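Local coordinates for sterol regulatory element-binding protein cleavage-activating protein (Schizosaccharomyces pombe, PDB 4YHC) that acts as the escort protein required for Sre1 processing at low sterol and low oxygen levels, represented here by its cytoplasmic WD40 domain, at residues L442-S445 with V449-V452; W410-Y415 with A458-G463; F365-K370 with I451-Y456. The protein carries 9 engineered substitutions. All coordinates share one frame; numbering follows the deposited sequence.

Contact 1: L442-S445 with V449-V452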
ATOM      1  N   LEU A 442      -6.325  -1.736   4.520  1.00 18.79           N
ATOM      2  CA  LEU A 442      -5.589  -1.231   3.350  1.00 22.50           C
ATOM      3  C   LEU A 442      -6.364  -0.115   2.621  1.00 19.19           C
ATOM      4  O   LEU A 442      -7.602  -0.182   2.479  1.00 15.56           O
ATOM      5  CB  LEU A 442      -5.352  -2.409   2.429  1.00 22.73           C
ATOM      6  CG  LEU A 442      -4.302  -2.337   1.375  1.00 21.37           C
ATOM      7  CD1 LEU A 442      -2.902  -2.235   1.946  1.00 26.02           C
ATOM      8  CD2 LEU A 442      -4.459  -3.571   0.503  1.00 29.26           C
ATOM      9  N   ALA A 443      -5.653   0.898   2.160  1.00 15.21           N
ATOM     10  CA  ALA A 443      -6.270   1.922   1.367  1.00 15.53           C
ATOM     11  C   ALA A 443      -6.682   1.329   0.032  1.00 19.41           C
ATOM     12  O   ALA A 443      -5.897   0.569  -0.565  1.00 15.55           O
ATOM     13  CB  ALA A 443      -5.307   3.082   1.123  1.00 15.06           C
ATOM     14  N   VAL A 444      -7.849   1.747  -0.457  1.00 15.53           N
ATOM     15  CA  VAL A 444      -8.326   1.337  -1.729  1.00 20.78           C
ATOM     16  C   VAL A 444      -8.523   2.451  -2.745  1.00 20.29           C
ATOM     17  O   VAL A 444      -8.782   2.195  -3.904  1.00 20.32           O
ATOM     18  CB  VAL A 444      -9.534   0.444  -1.372  1.00 29.57           C
ATOM     19  CG1 VAL A 444     -10.903   1.033  -1.542  1.00 18.99           C
ATOM     20  CG2 VAL A 444      -9.258  -0.974  -1.665  1.00 25.24           C
ATOM     21  N   SER A 445      -8.366   3.690  -2.313  1.00 19.66           N
ATOM     22  CA  SER A 445      -8.393   4.832  -3.155  1.00 21.30           C
ATOM     23  C   SER A 445      -8.009   6.038  -2.263  1.00 16.74           C
ATOM     24  O   SER A 445      -7.815   5.877  -1.050  1.00 15.50           O
ATOM     25  CB  SER A 445      -9.803   5.068  -3.771  1.00 16.95           C
ATOM     26  OG  SER A 445     -10.733   5.766  -2.914  1.00 19.12           O
ATOM     27  N   VAL A 449     -11.080   3.007   2.034  1.00 15.88           N
ATOM     28  CA  VAL A 449     -10.295   2.018   2.686  1.00 15.80           C
ATOM     29  C   VAL A 449     -11.086   0.729   2.815  1.00 18.00           C
ATOM     30  O   VAL A 449     -12.323   0.724   2.815  1.00 16.32           O
ATOM     31  CB  VAL A 449      -9.953   2.731   4.000  1.00 24.69           C
ATOM     32  CG1 VAL A 449     -10.699   2.349   5.258  1.00 15.83           C
ATOM     33  CG2 VAL A 449      -8.665   3.480   3.962  1.00 17.60           C
ATOM     34  N   ALA A 450     -10.362  -0.368   2.883  1.00 16.04           N
ATOM     35  CA  ALA A 450     -10.900  -1.672   3.246  1.00 20.13           C
ATOM     36  C   ALA A 450     -10.380  -2.078   4.634  1.00 19.68           C
ATOM     37  O   ALA A 450      -9.153  -2.012   4.900  1.00 17.71           O
ATOM     38  CB  ALA A 450     -10.498  -2.739   2.220  1.00 17.13           C
ATOM     39  N   ILE A 451     -11.308  -2.501   5.489  1.00 16.57           N
ATOM     40  CA  ILE A 451     -11.011  -2.929   6.854  1.00 20.52           C
ATOM     41  C   ILE A 451     -11.573  -4.360   6.996  1.00 22.55           C
ATOM     42  O   ILE A 451     -12.751  -4.576   6.857  1.00 18.74           O
ATOM     43  CB  ILE A 451     -11.658  -2.028   7.918  1.00 17.42           C
ATOM     44  CG1 ILE A 451     -11.043  -0.639   7.816  1.00 20.94           C
ATOM     45  CG2 ILE A 451     -11.355  -2.574   9.320  1.00 16.88           C
ATOM     46  CD1 ILE A 451     -11.637   0.389   8.763  1.00 20.62           C
ATOM     47  N   VAL A 452     -10.709  -5.315   7.336  1.00 19.52           N
ATOM     48  CA  VAL A 452     -11.140  -6.699   7.566  1.00 19.62           C
ATOM     49  C   VAL A 452     -11.874  -6.803   8.906  1.00 21.29           C
ATOM     50  O   VAL A 452     -11.435  -6.270   9.937  1.00 23.57           O
ATOM     51  CB  VAL A 452      -9.949  -7.672   7.529  1.00 20.07           C
ATOM     52  CG1 VAL A 452     -10.309  -9.079   8.021  1.00 17.85           C
ATOM     53  CG2 VAL A 452      -9.418  -7.791   6.096  1.00 19.60           C
TER

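Contact 2: W410-Y415 with A458-G463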
ATOM      1  N   TRP A 410     -20.545  -0.942  17.084  1.00 22.90           N
ATOM      2  CA  TRP A 410     -19.222  -0.478  16.533  1.00 21.86           C
ATOM      3  C   TRP A 410     -19.220   1.011  16.359  1.00 25.54           C
ATOM      4  O   TRP A 410     -20.312   1.662  16.207  1.00 27.17           O
ATOM      5  CB  TRP A 410     -18.962  -1.160  15.210  1.00 20.30           C
ATOM      6  CG  TRP A 410     -18.800  -2.622  15.292  1.00 19.58           C
ATOM      7  CD1 TRP A 410     -19.775  -3.546  15.447  1.00 24.90           C
ATOM      8  CD2 TRP A 410     -17.561  -3.354  15.189  1.00 19.37           C
ATOM      9  NE1 TRP A 410     -19.213  -4.828  15.508  1.00 30.36           N
ATOM     10  CE2 TRP A 410     -17.868  -4.727  15.273  1.00 23.75           C
ATOM     11  CE3 TRP A 410     -16.230  -2.975  14.979  1.00 30.92           C
ATOM     12  CZ2 TRP A 410     -16.898  -5.714  15.245  1.00 27.78           C
ATOM     13  CZ3 TRP A 410     -15.237  -3.982  14.892  1.00 28.07           C
ATOM     14  CH2 TRP A 410     -15.585  -5.332  15.051  1.00 28.26           C
ATOM     15  N   GLU A 411     -18.045   1.620  16.453  1.00 18.65           N
ATOM     16  CA  GLU A 411     -17.893   2.991  16.094  1.00 22.73           C
ATOM     17  C   GLU A 411     -17.043   2.974  14.790  1.00 17.88           C
ATOM     18  O   GLU A 411     -16.005   2.304  14.721  1.00 23.52           O
ATOM     19  CB  GLU A 411     -17.241   3.821  17.183  1.00 27.98           C
ATOM     20  CG  GLU A 411     -17.010   5.266  16.737  1.00 34.02           C
ATOM     21  CD  GLU A 411     -15.945   6.011  17.515  1.00 51.02           C
ATOM     22  OE1 GLU A 411     -15.101   5.378  18.202  1.00 58.35           O
ATOM     23  OE2 GLU A 411     -15.919   7.264  17.396  1.00 59.58           O
ATOM     24  N   VAL A 412     -17.593   3.576  13.748  1.00 22.17           N
ATOM     25  CA  VAL A 412     -16.901   3.839  12.466  1.00 19.20           C
ATOM     26  C   VAL A 412     -16.560   5.284  12.395  1.00 21.17           C
ATOM     27  O   VAL A 412     -17.432   6.161  12.576  1.00 21.46           O
ATOM     28  CB  VAL A 412     -17.789   3.511  11.293  1.00 22.69           C
ATOM     29  CG1 VAL A 412     -16.970   3.407  10.018  1.00 19.56           C
ATOM     30  CG2 VAL A 412     -18.487   2.223  11.577  1.00 22.82           C
ATOM     31  N   TRP A 413     -15.303   5.613  12.157  1.00 17.13           N
ATOM     32  CA  TRP A 413     -14.966   7.019  12.196  1.00 16.55           C
ATOM     33  C   TRP A 413     -14.024   7.448  11.094  1.00 25.74           C
ATOM     34  O   TRP A 413     -13.343   6.630  10.479  1.00 16.13           O
ATOM     35  CB  TRP A 413     -14.377   7.410  13.570  1.00 21.79           C
ATOM     36  CG  TRP A 413     -13.177   6.583  14.021  1.00 19.16           C
ATOM     37  CD1 TRP A 413     -13.181   5.540  14.801  1.00 18.80           C
ATOM     38  CD2 TRP A 413     -11.803   6.842  13.688  1.00 16.14           C
ATOM     39  NE1 TRP A 413     -11.885   5.069  14.989  1.00 20.14           N
ATOM     40  CE2 TRP A 413     -11.025   5.875  14.324  1.00 16.21           C
ATOM     41  CE3 TRP A 413     -11.177   7.794  12.929  1.00 16.21           C
ATOM     42  CZ2 TRP A 413      -9.612   5.813  14.182  1.00 17.89           C
ATOM     43  CZ3 TRP A 413      -9.802   7.724  12.763  1.00 17.13           C
ATOM     44  CH2 TRP A 413      -9.032   6.746  13.428  1.00 15.74           C
ATOM     45  N   MET A 414     -13.957   8.762  10.895  1.00 19.17           N
ATOM     46  CA  MET A 414     -13.037   9.329   9.942  1.00 18.87           C
ATOM     47  C   MET A 414     -12.455  10.580  10.450  1.00 21.08           C
ATOM     48  O   MET A 414     -13.051  11.255  11.265  1.00 22.86           O
ATOM     49  CB  MET A 414     -13.759   9.603   8.632  1.00 16.24           C
ATOM     50  CG  MET A 414     -14.981  10.522   8.717  1.00 18.37           C
ATOM     51  SD  MET A 414     -15.470  11.297   7.088  1.00 22.34           S
ATOM     52  CE  MET A 414     -14.039  12.216   6.585  1.00 17.67           C
ATOM     53  N   TYR A 415     -11.275  10.905   9.964  1.00 19.71           N
ATOM     54  CA  TYR A 415     -10.629  12.145  10.244  1.00 16.96           C
ATOM     55  C   TYR A 415     -10.110  12.741   8.919  1.00 25.99           C
ATOM     56  O   TYR A 415      -9.330  12.094   8.187  1.00 15.41           O
ATOM     57  CB  TYR A 415      -9.465  11.940  11.223  1.00 18.45           C
ATOM     58  CG  TYR A 415      -8.770  13.239  11.640  1.00 24.85           C
ATOM     59  CD1 TYR A 415      -9.426  14.157  12.484  1.00 27.98           C
ATOM     60  CD2 TYR A 415      -7.493  13.535  11.199  1.00 20.87           C
ATOM     61  CE1 TYR A 415      -8.811  15.357  12.859  1.00 30.46           C
ATOM     62  CE2 TYR A 415      -6.884  14.722  11.540  1.00 29.39           C
ATOM     63  CZ  TYR A 415      -7.535  15.621  12.385  1.00 37.34           C
ATOM     64  OH  TYR A 415      -6.894  16.781  12.705  1.00 43.71           O
ATOM     65  N   ALA A 458     -15.140  -4.674   5.151  1.00 17.86           N
ATOM     66  CA  ALA A 458     -15.901  -3.452   5.093  1.00 22.70           C
ATOM     67  C   ALA A 458     -15.096  -2.459   4.328  1.00 19.82           C
ATOM     68  O   ALA A 458     -13.921  -2.283   4.625  1.00 17.10           O
ATOM     69  CB  ALA A 458     -16.128  -2.849   6.480  1.00 17.85           C
ATOM     70  N   LEU A 459     -15.785  -1.752   3.462  1.00 17.50           N
ATOM     71  CA  LEU A 459     -15.294  -0.570   2.791  1.00 18.32           C
ATOM     72  C   LEU A 459     -15.860   0.636   3.502  1.00 19.32           C
ATOM     73  O   LEU A 459     -17.097   0.716   3.762  1.00 17.66           O
ATOM     74  CB  LEU A 459     -15.770  -0.610   1.348  1.00 22.66           C
ATOM     75  CG  LEU A 459     -14.919  -1.226   0.242  1.00 26.11           C
ATOM     76  CD1 LEU A 459     -13.850  -2.190   0.649  1.00 25.05           C
ATOM     77  CD2 LEU A 459     -15.770  -1.767  -0.917  1.00 21.93           C
ATOM     78  N   VAL A 460     -14.976   1.578   3.789  1.00 16.84           N
ATOM     79  CA  VAL A 460     -15.297   2.819   4.505  1.00 16.77           C
ATOM     80  C   VAL A 460     -14.652   3.946   3.771  1.00 17.64           C
ATOM     81  O   VAL A 460     -13.429   3.919   3.507  1.00 16.24           O
ATOM     82  CB  VAL A 460     -14.719   2.797   5.942  1.00 21.12           C
ATOM     83  CG1 VAL A 460     -15.106   4.026   6.759  1.00 16.61           C
ATOM     84  CG2 VAL A 460     -15.206   1.534   6.694  1.00 16.93           C
ATOM     85  N   GLY A 461     -15.455   4.945   3.428  1.00 16.63           N
ATOM     86  CA  GLY A 461     -14.986   6.069   2.631  1.00 19.87           C
ATOM     87  C   GLY A 461     -15.734   7.368   2.784  1.00 21.48           C
ATOM     88  O   GLY A 461     -16.782   7.423   3.422  1.00 17.37           O
ATOM     89  N   TYR A 462     -15.173   8.393   2.206  1.00 16.43           N
ATOM     90  CA  TYR A 462     -15.741   9.739   2.214  1.00 19.80           C
ATOM     91  C   TYR A 462     -15.867  10.330   0.824  1.00 16.68           C
ATOM     92  O   TYR A 462     -14.880  10.589   0.101  1.00 21.53           O
ATOM     93  CB  TYR A 462     -14.967  10.712   3.090  1.00 16.26           C
ATOM     94  CG  TYR A 462     -15.674  11.967   3.292  1.00 20.28           C
ATOM     95  CD1 TYR A 462     -16.809  12.001   4.127  1.00 21.49           C
ATOM     96  CD2 TYR A 462     -15.241  13.157   2.702  1.00 22.31           C
ATOM     97  CE1 TYR A 462     -17.526  13.137   4.299  1.00 21.24           C
ATOM     98  CE2 TYR A 462     -15.969  14.327   2.892  1.00 29.85           C
ATOM     99  CZ  TYR A 462     -17.096  14.292   3.691  1.00 30.04           C
ATOM    100  OH  TYR A 462     -17.826  15.416   3.925  1.00 34.25           O
ATOM    101  N   GLY A 463     -17.096  10.549   0.438  1.00 19.52           N
ATOM    102  CA  GLY A 463     -17.359  11.034  -0.889  1.00 26.08           C
ATOM    103  C   GLY A 463     -16.774  10.183  -2.013  1.00 30.07           C
ATOM    104  O   GLY A 463     -16.294  10.721  -3.026  1.00 22.73           O
TER

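Contact 3: F365-K370 with I451-Y456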
ATOM      1  N   PHE A 365      -9.366   6.592   8.441  1.00 18.20           N
ATOM      2  CA  PHE A 365     -10.597   5.905   8.790  1.00 17.32           C
ATOM      3  C   PHE A 365     -10.300   4.874   9.812  1.00 18.61           C
ATOM      4  O   PHE A 365      -9.218   4.282   9.830  1.00 18.18           O
ATOM      5  CB  PHE A 365     -11.224   5.232   7.581  1.00 15.72           C
ATOM      6  CG  PHE A 365     -11.556   6.203   6.429  1.00 15.68           C
ATOM      7  CD1 PHE A 365     -12.767   6.909   6.424  1.00 15.85           C
ATOM      8  CD2 PHE A 365     -10.695   6.387   5.382  1.00 15.52           C
ATOM      9  CE1 PHE A 365     -13.111   7.787   5.386  1.00 15.87           C
ATOM     10  CE2 PHE A 365     -11.032   7.275   4.326  1.00 16.07           C
ATOM     11  CZ  PHE A 365     -12.223   7.985   4.337  1.00 16.10           C
ATOM     12  N   GLY A 366     -11.297   4.580  10.622  1.00 15.98           N
ATOM     13  CA  GLY A 366     -11.126   3.577  11.616  1.00 16.17           C
ATOM     14  C   GLY A 366     -12.384   2.918  12.071  1.00 22.19           C
ATOM     15  O   GLY A 366     -13.461   3.457  11.853  1.00 16.63           O
ATOM     16  N   MET A 367     -12.242   1.758  12.764  1.00 18.67           N
ATOM     17  CA  MET A 367     -13.359   1.047  13.344  1.00 20.79           C
ATOM     18  C   MET A 367     -12.959   0.463  14.716  1.00 23.82           C
ATOM     19  O   MET A 367     -11.871  -0.106  14.845  1.00 18.53           O
ATOM     20  CB  MET A 367     -13.780  -0.114  12.447  1.00 21.66           C
ATOM     21  CG  MET A 367     -14.452   0.289  11.157  1.00 28.46           C
ATOM     22  SD  MET A 367     -15.291  -1.087  10.316  1.00 26.66           S
ATOM     23  CE  MET A 367     -16.659  -1.424  11.421  1.00 18.14           C
ATOM     24  N   ARG A 368     -13.850   0.538  15.689  1.00 21.02           N
ATOM     25  CA  ARG A 368     -13.674  -0.169  17.012  1.00 25.04           C
ATOM     26  C   ARG A 368     -14.976  -0.777  17.482  1.00 21.69           C
ATOM     27  O   ARG A 368     -16.044  -0.171  17.273  1.00 22.17           O
ATOM     28  CB  ARG A 368     -13.201   0.735  18.137  1.00 28.61           C
ATOM     29  CG  ARG A 368     -13.780   2.114  18.151  1.00 39.70           C
ATOM     30  CD  ARG A 368     -13.126   2.931  19.252  1.00 49.90           C
ATOM     31  NE  ARG A 368     -13.615   2.549  20.540  1.00 59.21           N
ATOM     32  CZ  ARG A 368     -14.542   3.214  21.217  1.00 65.43           C
ATOM     33  NH1 ARG A 368     -15.086   4.346  20.751  1.00 64.06           N
ATOM     34  NH2 ARG A 368     -14.918   2.741  22.386  1.00 70.77           N
ATOM     35  N   ARG A 369     -14.889  -1.966  18.062  1.00 18.96           N
ATOM     36  CA  ARG A 369     -16.065  -2.578  18.655  1.00 28.80           C
ATOM     37  C   ARG A 369     -16.202  -1.969  20.056  1.00 32.39           C
ATOM     38  O   ARG A 369     -15.359  -2.206  20.845  1.00 35.42           O
ATOM     39  CB  ARG A 369     -15.969  -4.117  18.682  1.00 30.56           C
ATOM     40  CG  ARG A 369     -17.310  -4.767  19.099  1.00 31.64           C
ATOM     41  CD  ARG A 369     -17.236  -6.181  19.606  1.00 38.79           C
ATOM     42  NE  ARG A 369     -16.232  -6.905  18.906  1.00 45.79           N
ATOM     43  CZ  ARG A 369     -15.033  -7.155  19.379  1.00 52.29           C
ATOM     44  NH1 ARG A 369     -14.698  -6.773  20.610  1.00 51.35           N
ATOM     45  NH2 ARG A 369     -14.163  -7.793  18.616  1.00 53.28           N
ATOM     46  N   LYS A 370     -17.221  -1.136  20.306  1.00 27.45           N
ATOM     47  CA  LYS A 370     -17.537  -0.594  21.638  1.00 33.85           C
ATOM     48  C   LYS A 370     -18.093  -1.619  22.611  1.00 37.47           C
ATOM     49  O   LYS A 370     -17.741  -1.595  23.760  1.00 41.10           O
ATOM     50  CB  LYS A 370     -18.573   0.506  21.562  1.00 36.03           C
ATOM     51  CG  LYS A 370     -18.036   1.789  20.973  1.00 43.10           C
ATOM     52  CD  LYS A 370     -19.000   2.945  21.204  1.00 51.53           C
ATOM     53  CE  LYS A 370     -19.998   3.087  20.093  1.00 46.98           C
ATOM     54  NZ  LYS A 370     -20.815   4.265  20.395  1.00 46.23           N
ATOM     55  N   ILE A 451     -11.308  -2.501   5.489  1.00 16.57           N
ATOM     56  CA  ILE A 451     -11.011  -2.929   6.854  1.00 20.52           C
ATOM     57  C   ILE A 451     -11.573  -4.360   6.996  1.00 22.55           C
ATOM     58  O   ILE A 451     -12.751  -4.576   6.857  1.00 18.74           O
ATOM     59  CB  ILE A 451     -11.658  -2.028   7.918  1.00 17.42           C
ATOM     60  CG1 ILE A 451     -11.043  -0.639   7.816  1.00 20.94           C
ATOM     61  CG2 ILE A 451     -11.355  -2.574   9.320  1.00 16.88           C
ATOM     62  CD1 ILE A 451     -11.637   0.389   8.763  1.00 20.62           C
ATOM     63  N   VAL A 452     -10.709  -5.315   7.336  1.00 19.52           N
ATOM     64  CA  VAL A 452     -11.140  -6.699   7.566  1.00 19.62           C
ATOM     65  C   VAL A 452     -11.874  -6.803   8.906  1.00 21.29           C
ATOM     66  O   VAL A 452     -11.435  -6.270   9.937  1.00 23.57           O
ATOM     67  CB  VAL A 452      -9.949  -7.672   7.529  1.00 20.07           C
ATOM     68  CG1 VAL A 452     -10.309  -9.079   8.021  1.00 17.85           C
ATOM     69  CG2 VAL A 452      -9.418  -7.791   6.096  1.00 19.60           C
ATOM     70  N   LEU A 453     -12.982  -7.512   8.881  1.00 20.68           N
ATOM     71  CA  LEU A 453     -13.781  -7.798  10.088  1.00 23.23           C
ATOM     72  C   LEU A 453     -13.946  -9.292  10.158  1.00 24.08           C
ATOM     73  O   LEU A 453     -14.915  -9.840   9.611  1.00 20.82           O
ATOM     74  CB  LEU A 453     -15.149  -7.142   9.926  1.00 24.92           C
ATOM     75  CG  LEU A 453     -15.332  -5.725  10.445  1.00 32.78           C
ATOM     76  CD1 LEU A 453     -14.104  -4.912  10.762  1.00 31.47           C
ATOM     77  CD2 LEU A 453     -16.338  -4.925   9.597  1.00 20.60           C
ATOM     78  N   GLY A 454     -12.946  -9.992  10.709  1.00 21.89           N
ATOM     79  CA  GLY A 454     -12.996 -11.465  10.639  1.00 19.47           C
ATOM     80  C   GLY A 454     -12.930 -12.085   9.265  1.00 22.32           C
ATOM     81  O   GLY A 454     -11.894 -12.036   8.600  1.00 22.24           O
ATOM     82  N   ASN A 455     -14.031 -12.659   8.803  1.00 21.90           N
ATOM     83  CA  ASN A 455     -14.049 -13.214   7.474  1.00 22.44           C
ATOM     84  C   ASN A 455     -14.761 -12.343   6.471  1.00 22.87           C
ATOM     85  O   ASN A 455     -14.985 -12.767   5.380  1.00 19.70           O
ATOM     86  CB  ASN A 455     -14.637 -14.615   7.484  1.00 29.79           C
ATOM     87  CG  ASN A 455     -15.974 -14.667   8.127  1.00 31.68           C
ATOM     88  OD1 ASN A 455     -16.197 -14.020   9.149  1.00 35.37           O
ATOM     89  ND2 ASN A 455     -16.903 -15.367   7.500  1.00 29.94           N
ATOM     90  N   TYR A 456     -15.073 -11.106   6.850  1.00 20.71           N
ATOM     91  CA  TYR A 456     -15.702 -10.147   5.967  1.00 22.52           C
ATOM     92  C   TYR A 456     -14.751  -8.997   5.730  1.00 22.56           C
ATOM     93  O   TYR A 456     -13.819  -8.818   6.496  1.00 19.70           O
ATOM     94  CB  TYR A 456     -16.952  -9.583   6.629  1.00 20.87           C
ATOM     95  CG  TYR A 456     -17.994 -10.669   6.895  1.00 21.25           C
ATOM     96  CD1 TYR A 456     -17.985 -11.383   8.100  1.00 22.48           C
ATOM     97  CD2 TYR A 456     -18.992 -10.977   5.950  1.00 21.93           C
ATOM     98  CE1 TYR A 456     -18.923 -12.399   8.358  1.00 28.00           C
ATOM     99  CE2 TYR A 456     -19.970 -11.978   6.225  1.00 23.33           C
ATOM    100  CZ  TYR A 456     -19.911 -12.698   7.434  1.00 28.75           C
ATOM    101  OH  TYR A 456     -20.807 -13.709   7.803  1.00 33.23           O
TER

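Contact 1: L442-S445 with V449-V452
Leu442 and Ala450 form a hydrogen-bonded antiparallel pair, joined by a reciprocal pair of N-H...O bonds. Leu442 N donates to Ala450 O at 2.9 Å, and Ala450 N returns a bond to Leu442 O at 2.8 Å; the N-H...O angle of the latter is 174°. Leu442 O also receives the weaker CA-H of Val449, with 3.5 Å between Val449 CA and the oxygen. One step along, Ala443 and Val449 make the non-hydrogen-bonded pair, and their CA atoms approach to 4.2 Å. Here the CG2 branch of Val449 lies against the backbone of Ala443, 3.9 Å from its CA. Beyond this pair Val444 points toward the partner strand, its CG2 4.4 Å from Ala450 CB.

The second shell places both strands within the sheet. Strand 448-453 is held from its other side by backbone bonds of Val449 to Val460 and of Ile451 to Ala458. Leu442 sends the end of its side chain away from Ala450, toward Ile36 and Val38 of strand 33-38, whereas Val449 meets Phe365 of strand 363-374. The hairpin is thus wedged between neighbouring blades of the propeller, with 441-445 as an edge strand of its sheet. Its chemistry is divided accordingly: two nearly straight amide bonds set the pairing and satisfy backbone polar atoms, while small aliphatic groups make looser contacts beside them.

Contact 2: W410-Y415 with A458-G463
Val412 and Val460 supply the purely aliphatic part of this contact, their CG1 methyls meeting at 3.8 Å. In both residues the touching branch stands opposite the backbone N (chi1 -164° in Val412), which directs it toward the facing sheet. The CA atoms of the pair are 8.2 Å apart, and no hydrogen bond bridges the segments.

The other interaction is Met-aromatic. The terminal methyl CE of Met414 lies over one face of the Tyr462 ring, 4.0 Å from its centroid and 26° off the normal, in a CH-pi contact displaced toward the rim. SD approaches obliquely from the same side, 3.3 Å from Tyr462 CD1. The bend at chi3 of Met414 (-59°) folds CE back over the ring. Replacing Tyr462 with an alanine would probably deprive Met414 of this aromatic surface, open a gap beneath its sulfur and leave the methyl freer to turn.

Phe20 of strand 20-24 touches Val412, Met414 and Val460, while Phe365 of strand 363-374 reaches Met414 and Val460, so aromatic side chains from both sheets complete the layer. Strand 406-416, which lies in a predicted WD repeat, runs between strands 363-374 and 421-432; strand 456-462 lies between 448-453 and 20-24, an early strand of the chain that closes the sheet made by the C-terminal strands, consistent with the Velcro closure of WD40 propellers.

Contact 3: F365-K370 with I451-Y456
Met367 lays its side chain over Ile451 and Leu453, overlapping each with a different part of its length. Its CG rests 3.7 Å from the CD1 methyl of Ile451, and the two side chains pass at a slant. Farther out, the sulfur meets the fork of Leu453, with SD 4.0 Å from CD2 and equally near CD1; CE stays against the CD2 branch, also at 4.0 Å. The Met367 and Leu453 side chains lie roughly at right angles.

Torsions explain who touches whom. Ile451 has an extended outer chain (chi2 177°), which carries CD1 to the facing strand and also to within 4.2 Å of the carbonyl carbon C of Gly366. Met367 bends at its last torsion (chi3 69°), keeping CE beside the leucine. The strand segments run nearly parallel, 17° apart, with axes 8.9 Å from each other, a spacing bridged by side chains alone.

Leu453 is the first residue of a type II' turn that ends at Tyr456. Leu453 N donates to Tyr456 O at 2.8 Å and Tyr456 N to Leu453 O at 3.0 Å, while Gly454 takes the positive phi that the second position of such a turn requires. The turn links strands 448-453 and 456-462 and holds the backbone from which the leucine side chain springs. Around the apolar core, Trp410 packs on Met367 and Trp3 on Leu453, and Arg369 forms a salt bridge with Asp437.

Between the segments no polar group pairs with another. The contact therefore rests on dispersion and exclusion of water: buried methyls and a thioether interlock across adjacent blades, with nothing directional beyond the fit of their shapes.

Following the chain from its N terminus, strand 6-8 joins the sheet of 363-374 and 406-416, and strand 20-24 then becomes an edge of the sheet the C-terminal strands complete. Contact 3 opens on 365-370 and closes a loop of 80 residues at 451-456. Before it closes, contact 2 opens on 410-415; it ends at 458-463, so the two loops cross. Contact 1, the tight hairpin of 442-445 with 449-452, lies wholly within the span of contact 2 and finishes on the stretch where contact 3 ends, sharing Ile451 and Val452. Contacts 2 and 3 fasten the blade containing strands 363-374 and 406-416 to the last blade, while contact 1 pairs two neighbouring strands within that last blade.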